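Local coordinates for protein fatty Acyl-Adenylate Ligase (Escherichia coli, PDB 3PBK) that belongs to the ANL superfamily of AMP-binding enzymes and holds 5'-O-[(S)-(dodecanoyloxy)(hydroxy)phosphoryl]adenosine in its ligand pocket, at residues R41-E46 / L262-K267; H393-R398 / G411-S416; A406-G411 / Y447-Y452. All blocks are in the same frame, centred on the assembly; numbering follows the deposited sequence.

Contact 1: residues R41-E46 / L262-K267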
ATOM      1  N   ARG A  41      22.244  -1.062  -0.643  1.00 32.26           N
ATOM      2  CA  ARG A  41      21.953  -0.556   0.699  1.00 32.94           C
ATOM      3  C   ARG A  41      22.944   0.507   1.191  1.00 34.33           C
ATOM      4  O   ARG A  41      22.823   1.018   2.310  1.00 34.97           O
ATOM      5  CB  ARG A  41      21.818  -1.697   1.714  1.00 34.22           C
ATOM      6  CG  ARG A  41      23.117  -2.383   2.075  1.00 37.07           C
ATOM      7  CD  ARG A  41      22.944  -3.246   3.319  1.00 38.99           C
ATOM      8  NE  ARG A  41      24.006  -4.243   3.436  1.00 42.01           N
ATOM      9  CZ  ARG A  41      24.050  -5.381   2.742  1.00 42.90           C
ATOM     10  NH1 ARG A  41      23.091  -5.673   1.867  1.00 40.47           N
ATOM     11  NH2 ARG A  41      25.057  -6.231   2.920  1.00 40.61           N
ATOM     12  N   ARG A  42      23.917   0.840   0.352  1.00 34.16           N
ATOM     13  CA  ARG A  42      24.831   1.939   0.640  1.00 33.63           C
ATOM     14  C   ARG A  42      24.698   3.046  -0.398  1.00 33.42           C
ATOM     15  O   ARG A  42      25.673   3.728  -0.723  1.00 33.52           O
ATOM     16  CB  ARG A  42      26.271   1.440   0.697  1.00 32.92           C
ATOM     17  CG  ARG A  42      26.585   0.661   1.948  1.00 34.35           C
ATOM     18  CD  ARG A  42      28.078   0.572   2.192  1.00 33.67           C
ATOM     19  NE  ARG A  42      28.365  -0.008   3.501  1.00 35.14           N
ATOM     20  CZ  ARG A  42      28.598  -1.300   3.712  1.00 35.92           C
ATOM     21  NH1 ARG A  42      28.590  -2.156   2.695  1.00 34.56           N
ATOM     22  NH2 ARG A  42      28.839  -1.735   4.943  1.00 34.52           N
ATOM     23  N   CYS A  43      23.483   3.221  -0.911  1.00 33.10           N
ATOM     24  CA  CYS A  43      23.207   4.198  -1.966  1.00 31.70           C
ATOM     25  C   CYS A  43      24.290   4.230  -3.023  1.00 32.08           C
ATOM     26  O   CYS A  43      24.868   5.285  -3.304  1.00 32.35           O
ATOM     27  CB  CYS A  43      23.004   5.585  -1.381  1.00 28.68           C
ATOM     28  SG  CYS A  43      21.693   5.563  -0.181  1.00 29.10           S
ATOM     29  N   GLN A  44      24.559   3.061  -3.593  1.00 30.94           N
ATOM     30  CA  GLN A  44      25.486   2.933  -4.699  1.00 30.84           C
ATOM     31  C   GLN A  44      24.727   2.375  -5.891  1.00 29.55           C
ATOM     32  O   GLN A  44      24.014   1.376  -5.761  1.00 28.73           O
ATOM     33  CB  GLN A  44      26.633   2.003  -4.313  1.00 32.19           C
ATOM     34  CG  GLN A  44      27.560   2.590  -3.272  1.00 33.26           C
ATOM     35  CD  GLN A  44      28.156   3.900  -3.737  1.00 35.67           C
ATOM     36  OE1 GLN A  44      28.642   4.005  -4.871  1.00 37.55           O
ATOM     37  NE2 GLN A  44      28.109   4.918  -2.874  1.00 35.45           N
ATOM     38  N   LEU A  45      24.867   3.024  -7.043  1.00 28.23           N
ATOM     39  CA  LEU A  45      24.176   2.577  -8.247  1.00 27.53           C
ATOM     40  C   LEU A  45      24.580   1.145  -8.592  1.00 28.67           C
ATOM     41  O   LEU A  45      25.751   0.872  -8.861  1.00 28.55           O
ATOM     42  CB  LEU A  45      24.474   3.495  -9.426  1.00 26.48           C
ATOM     43  CG  LEU A  45      23.367   3.650 -10.473  1.00 25.96           C
ATOM     44  CD1 LEU A  45      23.986   3.887 -11.837  1.00 25.92           C
ATOM     45  CD2 LEU A  45      22.422   2.454 -10.505  1.00 26.02           C
ATOM     46  N   GLU A  46      23.593   0.251  -8.599  1.00 28.12           N
ATOM     47  CA  GLU A  46      23.810  -1.183  -8.717  1.00 27.33           C
ATOM     48  C   GLU A  46      23.380  -1.690 -10.088  1.00 28.27           C
ATOM     49  O   GLU A  46      23.847  -2.725 -10.554  1.00 28.52           O
ATOM     50  CB  GLU A  46      22.991  -1.877  -7.642  1.00 27.72           C
ATOM     51  CG  GLU A  46      23.340  -3.314  -7.376  1.00 29.50           C
ATOM     52  CD  GLU A  46      22.504  -3.864  -6.237  1.00 32.65           C
ATOM     53  OE1 GLU A  46      21.620  -3.112  -5.764  1.00 32.07           O
ATOM     54  OE2 GLU A  46      22.722  -5.022  -5.808  1.00 33.50           O
ATOM     55  N   LEU A 262      16.449   8.730   3.136  1.00 24.01           N
ATOM     56  CA  LEU A 262      16.663  10.165   3.094  1.00 24.13           C
ATOM     57  C   LEU A 262      18.004  10.448   2.434  1.00 25.10           C
ATOM     58  O   LEU A 262      18.158  11.454   1.735  1.00 24.82           O
ATOM     59  CB  LEU A 262      16.619  10.768   4.500  1.00 25.39           C
ATOM     60  CG  LEU A 262      15.427  10.403   5.384  1.00 23.85           C
ATOM     61  CD1 LEU A 262      15.427  11.254   6.636  1.00 24.40           C
ATOM     62  CD2 LEU A 262      14.126  10.569   4.628  1.00 21.81           C
ATOM     63  N   LYS A 263      18.974   9.564   2.663  1.00 25.37           N
ATOM     64  CA  LYS A 263      20.262   9.678   2.000  1.00 26.09           C
ATOM     65  C   LYS A 263      20.048   9.775   0.495  1.00 25.33           C
ATOM     66  O   LYS A 263      20.429  10.753  -0.150  1.00 24.97           O
ATOM     67  CB  LYS A 263      21.120   8.458   2.304  1.00 27.73           C
ATOM     68  CG  LYS A 263      21.853   8.506   3.627  1.00 30.18           C
ATOM     69  CD  LYS A 263      23.054   9.442   3.571  1.00 35.00           C
ATOM     70  CE  LYS A 263      24.280   8.788   4.204  1.00 38.22           C
ATOM     71  NZ  LYS A 263      23.924   7.901   5.354  1.00 38.16           N
ATOM     72  N   LEU A 264      19.423   8.745  -0.055  1.00 24.34           N
ATOM     73  CA  LEU A 264      19.203   8.659  -1.485  1.00 23.97           C
ATOM     74  C   LEU A 264      18.561   9.938  -2.016  1.00 24.50           C
ATOM     75  O   LEU A 264      19.018  10.490  -3.018  1.00 25.13           O
ATOM     76  CB  LEU A 264      18.352   7.426  -1.806  1.00 23.74           C
ATOM     77  CG  LEU A 264      18.514   6.762  -3.174  1.00 23.23           C
ATOM     78  CD1 LEU A 264      17.378   7.136  -4.075  1.00 23.69           C
ATOM     79  CD2 LEU A 264      19.832   7.141  -3.806  1.00 24.04           C
ATOM     80  N   ILE A 265      17.514  10.417  -1.350  1.00 23.37           N
ATOM     81  CA  ILE A 265      16.866  11.651  -1.781  1.00 22.78           C
ATOM     82  C   ILE A 265      17.898  12.766  -1.896  1.00 23.98           C
ATOM     83  O   ILE A 265      18.061  13.357  -2.959  1.00 24.59           O
ATOM     84  CB  ILE A 265      15.746  12.100  -0.822  1.00 22.28           C
ATOM     85  CG1 ILE A 265      14.550  11.160  -0.899  1.00 21.12           C
ATOM     86  CG2 ILE A 265      15.282  13.500  -1.160  1.00 21.88           C
ATOM     87  CD1 ILE A 265      13.491  11.467   0.128  1.00 19.65           C
ATOM     88  N   SER A 266      18.605  13.042  -0.804  1.00 24.55           N
ATOM     89  CA  SER A 266      19.588  14.124  -0.778  1.00 25.19           C
ATOM     90  C   SER A 266      20.734  13.932  -1.780  1.00 25.33           C
ATOM     91  O   SER A 266      21.290  14.907  -2.300  1.00 24.87           O
ATOM     92  CB  SER A 266      20.143  14.297   0.634  1.00 26.01           C
ATOM     93  OG  SER A 266      21.286  15.127   0.623  1.00 27.88           O
ATOM     94  N   LYS A 267      21.071  12.672  -2.050  1.00 24.66           N
ATOM     95  CA  LYS A 267      22.171  12.332  -2.953  1.00 24.90           C
ATOM     96  C   LYS A 267      21.929  12.809  -4.379  1.00 25.24           C
ATOM     97  O   LYS A 267      22.819  13.365  -5.020  1.00 25.59           O
ATOM     98  CB  LYS A 267      22.411  10.819  -2.966  1.00 25.11           C
ATOM     99  CG  LYS A 267      23.637  10.389  -3.765  1.00 25.02           C
ATOM    100  CD  LYS A 267      23.621   8.894  -4.040  1.00 25.88           C
ATOM    101  CE  LYS A 267      24.834   8.452  -4.852  1.00 27.65           C
ATOM    102  NZ  LYS A 267      26.000   8.055  -3.993  1.00 29.98           N
TER
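Lys-267 NZ gives a hydrogen bond to the backbone carbonyl oxygen of Cys-43 at 3.1 Å, the one polar bond joining helix 262-267 to residues 41-46. The ammonium meets the oxygen almost head-on, with a C=O...N angle of 174°. Lys-267 gets there as a straight rod: CG lies anti to its own backbone N (chi1 -174°), the chain stays extended as far as CE, and only the last torsion turns NZ onto the carbonyl. On the way its CD passes 4.3 Å from Cys-43 CB. Gln-44 crosses the lysine at about a right angle, but its NE2 makes no bond with NZ and turns back to give a weak one to Arg-42 O.

The apolar half of the contact belongs to Cys-43. Its thiol is aimed at the helix, where SG rests 3.9 Å from Lys-263 CB and 4.2 Å from Leu-264 CB, on the turn of helix before Lys-267. The same residue thus offers the helix sulfur and carbonyl together.

Asp-40 shapes this loop by accepting, on OD1, the backbone N-H groups of Arg-42 (an Asx turn) and Gln-44. The loop links strands 35-39 and 45-50, two antiparallel neighbours at one border of the large mixed sheet, and helix 260-267 packs beside it, with Leu-264 reaching both Tyr-39 of strand 35-39 and Val-221 of strand 220-222.

Contact 2: residues H393-R398 / G411-S416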
ATOM      1  N   HIS A 393     -13.878  11.952 -10.543  1.00 16.73           N
ATOM      2  CA  HIS A 393     -14.125  10.875  -9.580  1.00 15.52           C
ATOM      3  C   HIS A 393     -14.989  11.371  -8.455  1.00 15.09           C
ATOM      4  O   HIS A 393     -14.891  12.523  -8.075  1.00 15.76           O
ATOM      5  CB  HIS A 393     -12.819  10.359  -9.008  1.00 15.06           C
ATOM      6  CG  HIS A 393     -11.833   9.981 -10.053  1.00 15.15           C
ATOM      7  ND1 HIS A 393     -11.617   8.677 -10.431  1.00 15.79           N
ATOM      8  CD2 HIS A 393     -11.034  10.739 -10.837  1.00 16.29           C
ATOM      9  CE1 HIS A 393     -10.711   8.643 -11.390  1.00 16.27           C
ATOM     10  NE2 HIS A 393     -10.340   9.882 -11.656  1.00 16.27           N
ATOM     11  N   GLY A 394     -15.827  10.501  -7.911  1.00 14.97           N
ATOM     12  CA  GLY A 394     -16.686  10.881  -6.809  1.00 14.69           C
ATOM     13  C   GLY A 394     -16.301  10.216  -5.505  1.00 15.18           C
ATOM     14  O   GLY A 394     -15.799   9.084  -5.495  1.00 15.29           O
ATOM     15  N   ILE A 395     -16.512  10.927  -4.398  1.00 15.05           N
ATOM     16  CA  ILE A 395     -16.357  10.341  -3.067  1.00 14.75           C
ATOM     17  C   ILE A 395     -17.592  10.687  -2.265  1.00 14.22           C
ATOM     18  O   ILE A 395     -17.952  11.846  -2.152  1.00 14.88           O
ATOM     19  CB  ILE A 395     -15.124  10.879  -2.310  1.00 14.24           C
ATOM     20  CG1 ILE A 395     -13.822  10.415  -2.962  1.00 13.64           C
ATOM     21  CG2 ILE A 395     -15.154  10.420  -0.859  1.00 14.06           C
ATOM     22  CD1 ILE A 395     -12.593  11.036  -2.337  1.00 13.18           C
ATOM     23  N   GLU A 396     -18.247   9.685  -1.710  1.00 14.44           N
ATOM     24  CA  GLU A 396     -19.502   9.919  -1.026  1.00 15.70           C
ATOM     25  C   GLU A 396     -19.557   9.101   0.262  1.00 15.65           C
ATOM     26  O   GLU A 396     -19.117   7.959   0.294  1.00 15.39           O
ATOM     27  CB  GLU A 396     -20.659   9.563  -1.959  1.00 16.40           C
ATOM     28  CG  GLU A 396     -22.053   9.723  -1.370  1.00 18.04           C
ATOM     29  CD  GLU A 396     -23.130   9.747  -2.449  1.00 19.88           C
ATOM     30  OE1 GLU A 396     -23.122  10.674  -3.287  1.00 19.51           O
ATOM     31  OE2 GLU A 396     -23.982   8.834  -2.469  1.00 22.39           O
ATOM     32  N   ILE A 397     -20.082   9.689   1.329  1.00 15.64           N
ATOM     33  CA  ILE A 397     -20.177   8.968   2.588  1.00 16.41           C
ATOM     34  C   ILE A 397     -21.578   8.414   2.767  1.00 17.34           C
ATOM     35  O   ILE A 397     -22.551   9.162   2.776  1.00 18.08           O
ATOM     36  CB  ILE A 397     -19.796   9.852   3.790  1.00 15.93           C
ATOM     37  CG1 ILE A 397     -18.395  10.440   3.599  1.00 14.86           C
ATOM     38  CG2 ILE A 397     -19.872   9.054   5.083  1.00 15.99           C
ATOM     39  CD1 ILE A 397     -17.291   9.403   3.591  1.00 14.96           C
ATOM     40  N   ARG A 398     -21.679   7.095   2.896  1.00 18.26           N
ATOM     41  CA  ARG A 398     -22.978   6.440   3.044  1.00 19.84           C
ATOM     42  C   ARG A 398     -23.085   5.633   4.319  1.00 20.29           C
ATOM     43  O   ARG A 398     -22.088   5.172   4.875  1.00 19.30           O
ATOM     44  CB  ARG A 398     -23.266   5.516   1.869  1.00 20.69           C
ATOM     45  CG  ARG A 398     -23.254   6.198   0.539  1.00 19.76           C
ATOM     46  CD  ARG A 398     -23.414   5.186  -0.563  1.00 20.11           C
ATOM     47  NE  ARG A 398     -23.439   5.840  -1.861  1.00 19.56           N
ATOM     48  CZ  ARG A 398     -23.421   5.194  -3.013  1.00 18.58           C
ATOM     49  NH1 ARG A 398     -23.367   3.865  -3.014  1.00 17.64           N
ATOM     50  NH2 ARG A 398     -23.450   5.880  -4.151  1.00 17.83           N
ATOM     51  N   GLY A 411     -19.382   7.310   8.052  1.00 16.69           N
ATOM     52  CA  GLY A 411     -19.982   6.180   7.356  1.00 16.27           C
ATOM     53  C   GLY A 411     -19.022   5.537   6.366  1.00 17.17           C
ATOM     54  O   GLY A 411     -17.822   5.844   6.382  1.00 16.28           O
ATOM     55  N   HIS A 412     -19.550   4.651   5.510  1.00 18.61           N
ATOM     56  CA  HIS A 412     -18.768   3.931   4.484  1.00 17.83           C
ATOM     57  C   HIS A 412     -18.302   4.858   3.368  1.00 16.82           C
ATOM     58  O   HIS A 412     -19.119   5.467   2.687  1.00 16.61           O
ATOM     59  CB  HIS A 412     -19.613   2.839   3.823  1.00 18.13           C
ATOM     60  CG  HIS A 412     -20.145   1.807   4.771  1.00 20.96           C
ATOM     61  ND1 HIS A 412     -20.271   2.026   6.125  1.00 22.06           N
ATOM     62  CD2 HIS A 412     -20.624   0.559   4.548  1.00 22.15           C
ATOM     63  CE1 HIS A 412     -20.781   0.951   6.701  1.00 24.03           C
ATOM     64  NE2 HIS A 412     -21.009   0.047   5.764  1.00 24.56           N
ATOM     65  N   ILE A 413     -16.993   4.953   3.167  1.00 16.33           N
ATOM     66  CA  ILE A 413     -16.441   5.744   2.074  1.00 15.14           C
ATOM     67  C   ILE A 413     -16.672   5.057   0.723  1.00 14.80           C
ATOM     68  O   ILE A 413     -16.163   3.973   0.482  1.00 15.17           O
ATOM     69  CB  ILE A 413     -14.943   5.925   2.268  1.00 14.85           C
ATOM     70  CG1 ILE A 413     -14.661   6.648   3.575  1.00 15.15           C
ATOM     71  CG2 ILE A 413     -14.359   6.689   1.122  1.00 14.61           C
ATOM     72  CD1 ILE A 413     -13.181   6.692   3.926  1.00 15.03           C
ATOM     73  N   CYS A 414     -17.437   5.686  -0.159  1.00 14.54           N
ATOM     74  CA  CYS A 414     -17.727   5.101  -1.463  1.00 13.75           C
ATOM     75  C   CYS A 414     -17.112   5.919  -2.586  1.00 14.33           C
ATOM     76  O   CYS A 414     -17.176   7.147  -2.586  1.00 13.63           O
ATOM     77  CB  CYS A 414     -19.231   4.980  -1.688  1.00 15.03           C
ATOM     78  SG  CYS A 414     -20.078   3.935  -0.498  1.00 14.39           S
ATOM     79  N   ILE A 415     -16.525   5.223  -3.555  1.00 15.17           N
ATOM     80  CA  ILE A 415     -15.805   5.867  -4.642  1.00 14.21           C
ATOM     81  C   ILE A 415     -16.418   5.518  -5.990  1.00 14.59           C
ATOM     82  O   ILE A 415     -17.167   4.551  -6.098  1.00 14.64           O
ATOM     83  CB  ILE A 415     -14.322   5.463  -4.638  1.00 14.29           C
ATOM     84  CG1 ILE A 415     -14.176   3.940  -4.635  1.00 14.49           C
ATOM     85  CG2 ILE A 415     -13.620   6.052  -3.435  1.00 14.52           C
ATOM     86  CD1 ILE A 415     -12.740   3.459  -4.778  1.00 14.96           C
ATOM     87  N   SER A 416     -16.096   6.314  -7.007  1.00 14.70           N
ATOM     88  CA  SER A 416     -16.589   6.088  -8.356  1.00 14.89           C
ATOM     89  C   SER A 416     -15.804   6.938  -9.332  1.00 15.43           C
ATOM     90  O   SER A 416     -15.201   7.936  -8.945  1.00 15.24           O
ATOM     91  CB  SER A 416     -18.060   6.466  -8.460  1.00 15.15           C
ATOM     92  OG  SER A 416     -18.202   7.871  -8.496  1.00 15.36           O
TER
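Glu-396 and Cys-414 face each other as a hydrogen-bonded antiparallel pair, and both of their backbone groups are satisfied: Glu-396 N reaches Cys-414 O at 2.9 Å, and Cys-414 N returns a bond to Glu-396 O. Two residues along, Arg-398 and His-412 repeat the exchange. Arg-398 N points almost straight at His-412 O, with an N-H...O angle of 174°, while His-412 N bonds to Arg-398 O at 2.7 Å. At the other end Gly-394 N finds Ser-416 O; the return bond from Ser-416 N to Gly-394 O is weak. The non-hydrogen-bonded positions add a CA-H...O contact from Ile-395 CA to Cys-414 O. Along its other edge strand 411-416 is bonded to strands 440-442 and 444-449, and Ile-413 O also takes a bond from Thr-442 OG1.

The side-chain charges are paired along one strand. Arg-398 is extended from CG to NE, and NE donates to Glu-396 OE2 at 3.1 Å in a salt bridge that lies near the guanidinium plane but comes to OE2 on the anti side, tilted 31° from the carboxylate plane. Cys-414 lies under the arginine: SG is 3.6 Å from Arg-398 CD, and CB sits over one guanidinium face, toward the rim. Trp-439 adds a cation-pi partner.

On the other face Ile-397 and Ile-413 run side by side, CD1 of the former 3.8 Å from CG1 of the latter, and Leu-453 of strand 452-458 touches both. Such a small antiparallel sheet is consistent with the beta subdomain that accompanies the alpha/beta parts of ANL enzymes.

Contact 3: residues A406-G411 / Y447-Y452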
ATOM      1  N   ALA A 406     -24.840  13.332   5.771  1.00 17.43           N
ATOM      2  CA  ALA A 406     -24.419  14.732   5.708  1.00 17.02           C
ATOM      3  C   ALA A 406     -22.945  14.899   6.057  1.00 16.43           C
ATOM      4  O   ALA A 406     -22.276  13.932   6.383  1.00 17.50           O
ATOM      5  CB  ALA A 406     -25.286  15.579   6.623  1.00 16.79           C
ATOM      6  N   GLU A 407     -22.430  16.118   5.976  1.00 16.12           N
ATOM      7  CA  GLU A 407     -21.086  16.374   6.464  1.00 16.30           C
ATOM      8  C   GLU A 407     -21.014  16.083   7.943  1.00 16.87           C
ATOM      9  O   GLU A 407     -21.992  16.286   8.670  1.00 16.58           O
ATOM     10  CB  GLU A 407     -20.661  17.813   6.228  1.00 15.82           C
ATOM     11  CG  GLU A 407     -20.040  18.023   4.884  1.00 16.85           C
ATOM     12  CD  GLU A 407     -19.310  19.341   4.790  1.00 18.45           C
ATOM     13  OE1 GLU A 407     -19.466  20.193   5.709  1.00 17.24           O
ATOM     14  OE2 GLU A 407     -18.579  19.513   3.781  1.00 18.75           O
ATOM     15  N   ARG A 408     -19.846  15.604   8.368  1.00 16.74           N
ATOM     16  CA  ARG A 408     -19.538  15.328   9.769  1.00 15.92           C
ATOM     17  C   ARG A 408     -20.169  14.026  10.240  1.00 16.07           C
ATOM     18  O   ARG A 408     -20.000  13.625  11.382  1.00 16.73           O
ATOM     19  CB  ARG A 408     -19.907  16.510  10.681  1.00 15.36           C
ATOM     20  CG  ARG A 408     -19.346  17.840  10.201  1.00 15.55           C
ATOM     21  CD  ARG A 408     -19.495  18.944  11.223  1.00 15.97           C
ATOM     22  NE  ARG A 408     -18.228  19.217  11.904  1.00 18.28           N
ATOM     23  CZ  ARG A 408     -17.510  20.333  11.753  1.00 19.07           C
ATOM     24  NH1 ARG A 408     -17.938  21.305  10.942  1.00 19.38           N
ATOM     25  NH2 ARG A 408     -16.364  20.481  12.419  1.00 17.54           N
ATOM     26  N   VAL A 409     -20.886  13.348   9.354  1.00 16.26           N
ATOM     27  CA  VAL A 409     -21.443  12.050   9.701  1.00 16.14           C
ATOM     28  C   VAL A 409     -20.517  10.930   9.230  1.00 16.57           C
ATOM     29  O   VAL A 409     -20.203  10.843   8.047  1.00 17.02           O
ATOM     30  CB  VAL A 409     -22.819  11.871   9.089  1.00 15.87           C
ATOM     31  CG1 VAL A 409     -23.271  10.448   9.264  1.00 16.24           C
ATOM     32  CG2 VAL A 409     -23.781  12.811   9.750  1.00 16.40           C
ATOM     33  N   VAL A 410     -20.060  10.083  10.147  1.00 15.94           N
ATOM     34  CA  VAL A 410     -19.148   9.015   9.769  1.00 15.66           C
ATOM     35  C   VAL A 410     -19.925   7.876   9.135  1.00 16.45           C
ATOM     36  O   VAL A 410     -21.005   7.539   9.611  1.00 16.36           O
ATOM     37  CB  VAL A 410     -18.376   8.492  10.976  1.00 15.72           C
ATOM     38  CG1 VAL A 410     -17.475   7.336  10.576  1.00 15.54           C
ATOM     39  CG2 VAL A 410     -17.566   9.618  11.604  1.00 16.00           C
ATOM     40  N   GLY A 411     -19.382   7.310   8.052  1.00 16.69           N
ATOM     41  CA  GLY A 411     -19.982   6.180   7.356  1.00 16.27           C
ATOM     42  C   GLY A 411     -19.022   5.537   6.366  1.00 17.17           C
ATOM     43  O   GLY A 411     -17.822   5.844   6.382  1.00 16.28           O
ATOM     44  N   TYR A 447     -15.595  10.709   6.899  1.00 15.21           N
ATOM     45  CA  TYR A 447     -16.626  11.726   6.794  1.00 15.32           C
ATOM     46  C   TYR A 447     -16.051  12.850   5.952  1.00 15.38           C
ATOM     47  O   TYR A 447     -14.829  12.923   5.782  1.00 15.53           O
ATOM     48  CB  TYR A 447     -16.997  12.233   8.184  1.00 15.35           C
ATOM     49  CG  TYR A 447     -15.835  12.860   8.927  1.00 15.67           C
ATOM     50  CD1 TYR A 447     -14.913  12.071   9.604  1.00 15.59           C
ATOM     51  CD2 TYR A 447     -15.654  14.245   8.951  1.00 15.60           C
ATOM     52  CE1 TYR A 447     -13.852  12.636  10.290  1.00 15.14           C
ATOM     53  CE2 TYR A 447     -14.590  14.816   9.634  1.00 15.17           C
ATOM     54  CZ  TYR A 447     -13.696  14.001  10.297  1.00 14.95           C
ATOM     55  OH  TYR A 447     -12.637  14.542  10.977  1.00 15.46           O
ATOM     56  N   LEU A 448     -16.910  13.711   5.411  1.00 15.00           N
ATOM     57  CA  LEU A 448     -16.429  14.896   4.705  1.00 14.99           C
ATOM     58  C   LEU A 448     -16.540  16.149   5.570  1.00 15.82           C
ATOM     59  O   LEU A 448     -17.390  16.239   6.450  1.00 16.32           O
ATOM     60  CB  LEU A 448     -17.198  15.119   3.399  1.00 15.42           C
ATOM     61  CG  LEU A 448     -16.823  14.359   2.120  1.00 14.45           C
ATOM     62  CD1 LEU A 448     -15.351  14.034   2.119  1.00 14.42           C
ATOM     63  CD2 LEU A 448     -17.646  13.105   1.956  1.00 13.77           C
ATOM     64  N   LEU A 449     -15.670  17.115   5.317  1.00 15.53           N
ATOM     65  CA  LEU A 449     -15.839  18.439   5.873  1.00 15.93           C
ATOM     66  C   LEU A 449     -15.322  19.380   4.817  1.00 16.76           C
ATOM     67  O   LEU A 449     -14.166  19.288   4.422  1.00 17.05           O
ATOM     68  CB  LEU A 449     -15.027  18.612   7.150  1.00 16.72           C
ATOM     69  CG  LEU A 449     -15.752  19.249   8.343  1.00 16.69           C
ATOM     70  CD1 LEU A 449     -14.773  19.985   9.236  1.00 15.66           C
ATOM     71  CD2 LEU A 449     -16.842  20.174   7.877  1.00 16.89           C
ATOM     72  N   ASP A 450     -16.181  20.284   4.356  1.00 17.45           N
ATOM     73  CA  ASP A 450     -15.853  21.194   3.262  1.00 17.34           C
ATOM     74  C   ASP A 450     -15.186  20.415   2.151  1.00 17.43           C
ATOM     75  O   ASP A 450     -14.166  20.833   1.613  1.00 17.75           O
ATOM     76  CB  ASP A 450     -14.966  22.345   3.736  1.00 17.14           C
ATOM     77  CG  ASP A 450     -15.479  22.975   5.029  1.00 19.89           C
ATOM     78  OD1 ASP A 450     -16.718  23.175   5.134  1.00 20.50           O
ATOM     79  OD2 ASP A 450     -14.653  23.258   5.943  1.00 19.61           O
ATOM     80  N   GLY A 451     -15.761  19.259   1.837  1.00 17.14           N
ATOM     81  CA  GLY A 451     -15.380  18.506   0.655  1.00 16.97           C
ATOM     82  C   GLY A 451     -14.105  17.705   0.774  1.00 16.41           C
ATOM     83  O   GLY A 451     -13.732  16.980  -0.155  1.00 15.91           O
ATOM     84  N   TYR A 452     -13.434  17.853   1.911  1.00 16.22           N
ATOM     85  CA  TYR A 452     -12.239  17.089   2.201  1.00 15.78           C
ATOM     86  C   TYR A 452     -12.605  15.786   2.903  1.00 15.54           C
ATOM     87  O   TYR A 452     -13.512  15.751   3.731  1.00 15.53           O
ATOM     88  CB  TYR A 452     -11.302  17.903   3.083  1.00 16.42           C
ATOM     89  CG  TYR A 452     -10.704  19.115   2.411  1.00 17.08           C
ATOM     90  CD1 TYR A 452      -9.850  18.987   1.319  1.00 16.77           C
ATOM     91  CD2 TYR A 452     -10.971  20.392   2.889  1.00 17.56           C
ATOM     92  CE1 TYR A 452      -9.294  20.103   0.713  1.00 17.50           C
ATOM     93  CE2 TYR A 452     -10.423  21.514   2.290  1.00 17.51           C
ATOM     94  CZ  TYR A 452      -9.586  21.365   1.209  1.00 18.13           C
ATOM     95  OH  TYR A 452      -9.052  22.490   0.632  1.00 19.06           O
TER
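Glu-407 reaches from the loop to the tip of the facing hairpin. Its chain, extended beyond CG, carries OE2 to the backbone N-H groups of Asp-450 and Gly-451 and crosses Leu-449 at about a right angle. Both bonds are weak, and the one from Asp-450 N, sharply bent with an N-H...O angle of 116°, is best taken with caution. The other oxygen of Glu-407, OE1, lies 4.1 Å from Asp-450 OD1, so the two carboxylates would be expected to oppose each other; the two amides may offset part of that.

Next comes Arg-408, third residue of a type II turn that runs from Ala-406 to Val-409. Its backbone N bonds to Leu-448 O at 3.2 Å, tying the turn to the strand. Leu-448 and Leu-449 end that strand, and the type I' turn from Leu-449 to Tyr-452 makes a two-residue beta hairpin of strands 444-449 and 452-458. The side chain of Arg-408 bends at chi3 (103°), bringing one guanidinium face over Leu-449, with Arg-408 NH2 3.6 Å from Leu-449 CD1; NE is engaged elsewhere, with Ala-370 O.

Val-409 turns its side chain away and offers its carbonyl instead, the oxygen 3.5 Å from Tyr-447 CB. Val-410 then sets CG2 4.1 Å from CD1 of the Tyr-447 ring. That ring also meets Tyr-454 of the partner strand, and its hydroxyl is hydrogen-bonded to Asn-357 OD1.

Following the chain from the N terminus, contact 1 comes first: it closes a loop of 215 residues, bringing helix 260-267 back to the hairpin at the border of the mixed sheet. Contacts 2 and 3 open only after it has closed, on the opposite side of the chain's centre in the case of contact 2, whose centre lies 39 Å from that of contact 1. Contact 2 spans just 12 residues, contact 3 spans 35, and their segments alternate, so the two loops cross. They share Gly-411, and Ile-397 of contact 2 packs on Leu-448 of contact 3. Together they join strands 394-398, 411-416 and 444-449 with the intervening loop.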